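Local coordinates for adhesion G-protein coupled receptor G6 (Danio rerio, PDB 6V55) that is an adhesion G-protein coupled receptor, probably acting in myelination, whose extracellular region binds calcium in its CUB domain, at residues S386-T391 with I402-L407. Residues are numbered along the deposited sequence; the frame is centred on the assembly and turned at random.
Sequences SLQLIT and IYLALL. Unlike the reference sequence in segment 402-407: Ile402 (reference Thr).
Two residues of segment 386-391, Gln388 and Leu389, sit opposite the single Ile402 of the neighbouring antiparallel strand, a worked example of how one extra residue is fitted into a sheet. The carbonyl of Ile402 takes both amides, Gln388 N closely at 2.6 Å from its O and Leu389 N only weakly, while Ile402 N returns a bond to Leu389 O. Before the bulge the pairing is regular, Ser386 and Leu404 exchanging two backbone bonds. At the non-hydrogen-bonded pair, with Leu387 CG swung anti to the backbone N (chi1 171°) and chi2 at 65°, CD1 makes a CH-pi contact over one face of the Tyr403 ring, 4.1 Å from its centroid and displaced toward the rim. The Tyr403 hydroxyl bonds to Gln401 OE1. Were Tyr403 replaced by an alanine, Leu387 CD1 would probably lose the ring face it packs on and Gln401 OE1 its hydroxyl partner. On the other face of the sheet, Leu389 and Ile402 lie side by side, their CD1 atoms 3.8 Å apart. The CB of Gln388 points toward the partner strand, and its extended chain crosses the Leu404 side chain, Gln388 OE1 3.8 Å from Leu404 CD2. The arrangement is a classic beta bulge in an antiparallel hairpin, here including the edge strand of the SEA domain sheet.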
ATOM      1  N   SER A 386     -29.556 -24.866 -12.896  1.00 22.67           N
ATOM      2  CA  SER A 386     -30.628 -24.720 -13.873  1.00 21.58           C
ATOM      3  C   SER A 386     -30.143 -25.121 -15.267  1.00 22.28           C
ATOM      4  O   SER A 386     -28.953 -25.014 -15.580  1.00 25.16           O
ATOM      5  CB  SER A 386     -31.156 -23.295 -13.897  1.00 21.29           C
ATOM      6  OG  SER A 386     -30.271 -22.413 -14.578  1.00 23.19           O
ATOM      7  N   LEU A 387     -31.080 -25.573 -16.107  1.00 22.19           N
ATOM      8  CA  LEU A 387     -30.759 -26.064 -17.442  1.00 22.54           C
ATOM      9  C   LEU A 387     -30.685 -24.905 -18.419  1.00 22.59           C
ATOM     10  O   LEU A 387     -31.606 -24.087 -18.486  1.00 24.32           O
ATOM     11  CB  LEU A 387     -31.811 -27.068 -17.914  1.00 22.94           C
ATOM     12  CG  LEU A 387     -31.788 -27.553 -19.370  1.00 23.35           C
ATOM     13  CD1 LEU A 387     -30.558 -28.340 -19.669  1.00 23.57           C
ATOM     14  CD2 LEU A 387     -32.980 -28.402 -19.630  1.00 23.69           C
ATOM     15  N   GLN A 388     -29.613 -24.847 -19.201  1.00 22.53           N
ATOM     16  CA  GLN A 388     -29.432 -23.735 -20.131  1.00 22.44           C
ATOM     17  C   GLN A 388     -29.728 -24.071 -21.575  1.00 22.85           C
ATOM     18  O   GLN A 388     -30.272 -23.235 -22.289  1.00 38.48           O
ATOM     19  CB  GLN A 388     -28.006 -23.220 -20.059  1.00 23.47           C
ATOM     20  CG  GLN A 388     -27.725 -22.445 -18.845  1.00 24.76           C
ATOM     21  CD  GLN A 388     -26.503 -21.608 -19.038  1.00 31.59           C
ATOM     22  OE1 GLN A 388     -26.529 -20.401 -18.807  1.00 36.45           O
ATOM     23  NE2 GLN A 388     -25.416 -22.236 -19.496  1.00 30.97           N
ATOM     24  N   LEU A 389     -29.370 -25.265 -22.022  1.00 23.25           N
ATOM     25  CA  LEU A 389     -29.372 -25.627 -23.429  1.00 23.68           C
ATOM     26  C   LEU A 389     -29.708 -27.100 -23.480  1.00 26.47           C
ATOM     27  O   LEU A 389     -29.161 -27.873 -22.687  1.00 32.26           O
ATOM     28  CB  LEU A 389     -28.000 -25.347 -24.030  1.00 23.72           C
ATOM     29  CG  LEU A 389     -27.479 -25.313 -25.465  1.00 24.07           C
ATOM     30  CD1 LEU A 389     -27.223 -26.697 -25.969  1.00 38.60           C
ATOM     31  CD2 LEU A 389     -28.357 -24.636 -26.404  1.00 24.15           C
ATOM     32  N   ILE A 390     -30.625 -27.488 -24.364  1.00 24.76           N
ATOM     33  CA  ILE A 390     -30.932 -28.904 -24.534  1.00 24.89           C
ATOM     34  C   ILE A 390     -31.067 -29.181 -26.023  1.00 25.36           C
ATOM     35  O   ILE A 390     -31.833 -28.514 -26.725  1.00 30.12           O
ATOM     36  CB  ILE A 390     -32.173 -29.361 -23.729  1.00 24.84           C
ATOM     37  CG1 ILE A 390     -32.545 -30.808 -24.027  1.00 25.33           C
ATOM     38  CG2 ILE A 390     -33.371 -28.434 -23.843  1.00 24.66           C
ATOM     39  CD1 ILE A 390     -33.422 -31.408 -22.925  1.00 25.26           C
ATOM     40  N   THR A 391     -30.242 -30.083 -26.518  1.00 25.74           N
ATOM     41  CA  THR A 391     -30.179 -30.444 -27.926  1.00 34.00           C
ATOM     42  C   THR A 391     -30.276 -31.951 -28.024  1.00 41.19           C
ATOM     43  O   THR A 391     -29.483 -32.634 -27.376  1.00 47.46           O
ATOM     44  CB  THR A 391     -28.832 -30.017 -28.533  1.00 35.09           C
ATOM     45  OG1 THR A 391     -28.541 -28.634 -28.294  1.00 43.52           O
ATOM     46  CG2 THR A 391     -28.883 -30.196 -29.977  1.00 29.05           C
ATOM     47  N   ILE A 402     -26.968 -28.714 -21.109  1.00 23.03           N
ATOM     48  CA  ILE A 402     -25.961 -27.838 -20.529  1.00 22.05           C
ATOM     49  C   ILE A 402     -26.583 -27.163 -19.318  1.00 23.76           C
ATOM     50  O   ILE A 402     -27.631 -26.513 -19.430  1.00 21.98           O
ATOM     51  CB  ILE A 402     -25.421 -26.811 -21.536  1.00 21.96           C
ATOM     52  CG1 ILE A 402     -24.834 -27.536 -22.742  1.00 22.12           C
ATOM     53  CG2 ILE A 402     -24.338 -25.981 -20.893  1.00 21.69           C
ATOM     54  CD1 ILE A 402     -24.111 -26.664 -23.744  1.00 22.07           C
ATOM     55  N   TYR A 403     -25.926 -27.322 -18.162  1.00 23.38           N
ATOM     56  CA  TYR A 403     -26.386 -26.842 -16.867  1.00 21.72           C
ATOM     57  C   TYR A 403     -25.427 -25.796 -16.327  1.00 21.45           C
ATOM     58  O   TYR A 403     -24.213 -25.874 -16.545  1.00 21.36           O
ATOM     59  CB  TYR A 403     -26.487 -27.992 -15.854  1.00 21.86           C
ATOM     60  CG  TYR A 403     -27.685 -28.878 -16.062  1.00 22.13           C
ATOM     61  CD1 TYR A 403     -28.856 -28.669 -15.341  1.00 22.23           C
ATOM     62  CD2 TYR A 403     -27.655 -29.906 -16.992  1.00 22.32           C
ATOM     63  CE1 TYR A 403     -29.969 -29.467 -15.530  1.00 22.51           C
ATOM     64  CE2 TYR A 403     -28.755 -30.717 -17.187  1.00 23.79           C
ATOM     65  CZ  TYR A 403     -29.910 -30.490 -16.455  1.00 25.00           C
ATOM     66  OH  TYR A 403     -31.017 -31.283 -16.655  1.00 30.07           O
ATOM     67  N   LEU A 404     -25.977 -24.831 -15.600  1.00 21.33           N
ATOM     68  CA  LEU A 404     -25.197 -23.833 -14.883  1.00 26.15           C
ATOM     69  C   LEU A 404     -25.411 -24.038 -13.388  1.00 28.97           C
ATOM     70  O   LEU A 404     -26.557 -24.021 -12.931  1.00 31.08           O
ATOM     71  CB  LEU A 404     -25.627 -22.434 -15.300  1.00 20.96           C
ATOM     72  CG  LEU A 404     -24.869 -21.263 -14.704  1.00 24.08           C
ATOM     73  CD1 LEU A 404     -23.427 -21.274 -15.164  1.00 20.61           C
ATOM     74  CD2 LEU A 404     -25.573 -19.999 -15.156  1.00 21.65           C
ATOM     75  N   ALA A 405     -24.320 -24.204 -12.622  1.00 26.21           N
ATOM     76  CA  ALA A 405     -24.427 -24.610 -11.225  1.00 21.12           C
ATOM     77  C   ALA A 405     -23.548 -23.764 -10.319  1.00 26.44           C
ATOM     78  O   ALA A 405     -22.407 -23.432 -10.664  1.00 29.24           O
ATOM     79  CB  ALA A 405     -24.044 -26.073 -11.036  1.00 21.35           C
ATOM     80  N   LEU A 406     -24.080 -23.467  -9.121  1.00 22.93           N
ATOM     81  CA  LEU A 406     -23.375 -22.754  -8.057  1.00 22.74           C
ATOM     82  C   LEU A 406     -22.935 -23.749  -6.995  1.00 30.74           C
ATOM     83  O   LEU A 406     -23.775 -24.306  -6.281  1.00 39.01           O
ATOM     84  CB  LEU A 406     -24.271 -21.687  -7.430  1.00 24.67           C
ATOM     85  CG  LEU A 406     -23.653 -20.771  -6.363  1.00 23.49           C
ATOM     86  CD1 LEU A 406     -22.638 -19.869  -7.004  1.00 20.36           C
ATOM     87  CD2 LEU A 406     -24.718 -19.958  -5.674  1.00 20.58           C
ATOM     88  N   LEU A 407     -21.630 -23.966  -6.879  1.00 32.27           N
ATOM     89  CA  LEU A 407     -21.057 -24.750  -5.791  1.00 28.35           C
ATOM     90  C   LEU A 407     -20.591 -23.796  -4.706  1.00 32.70           C
ATOM     91  O   LEU A 407     -20.008 -22.752  -5.010  1.00 35.76           O
ATOM     92  CB  LEU A 407     -19.879 -25.599  -6.271  1.00 23.19           C
ATOM     93  CG  LEU A 407     -19.975 -26.133  -7.701  1.00 24.62           C
ATOM     94  CD1 LEU A 407     -18.641 -26.667  -8.206  1.00 21.49           C
ATOM     95  CD2 LEU A 407     -21.026 -27.204  -7.780  1.00 21.63           C
TER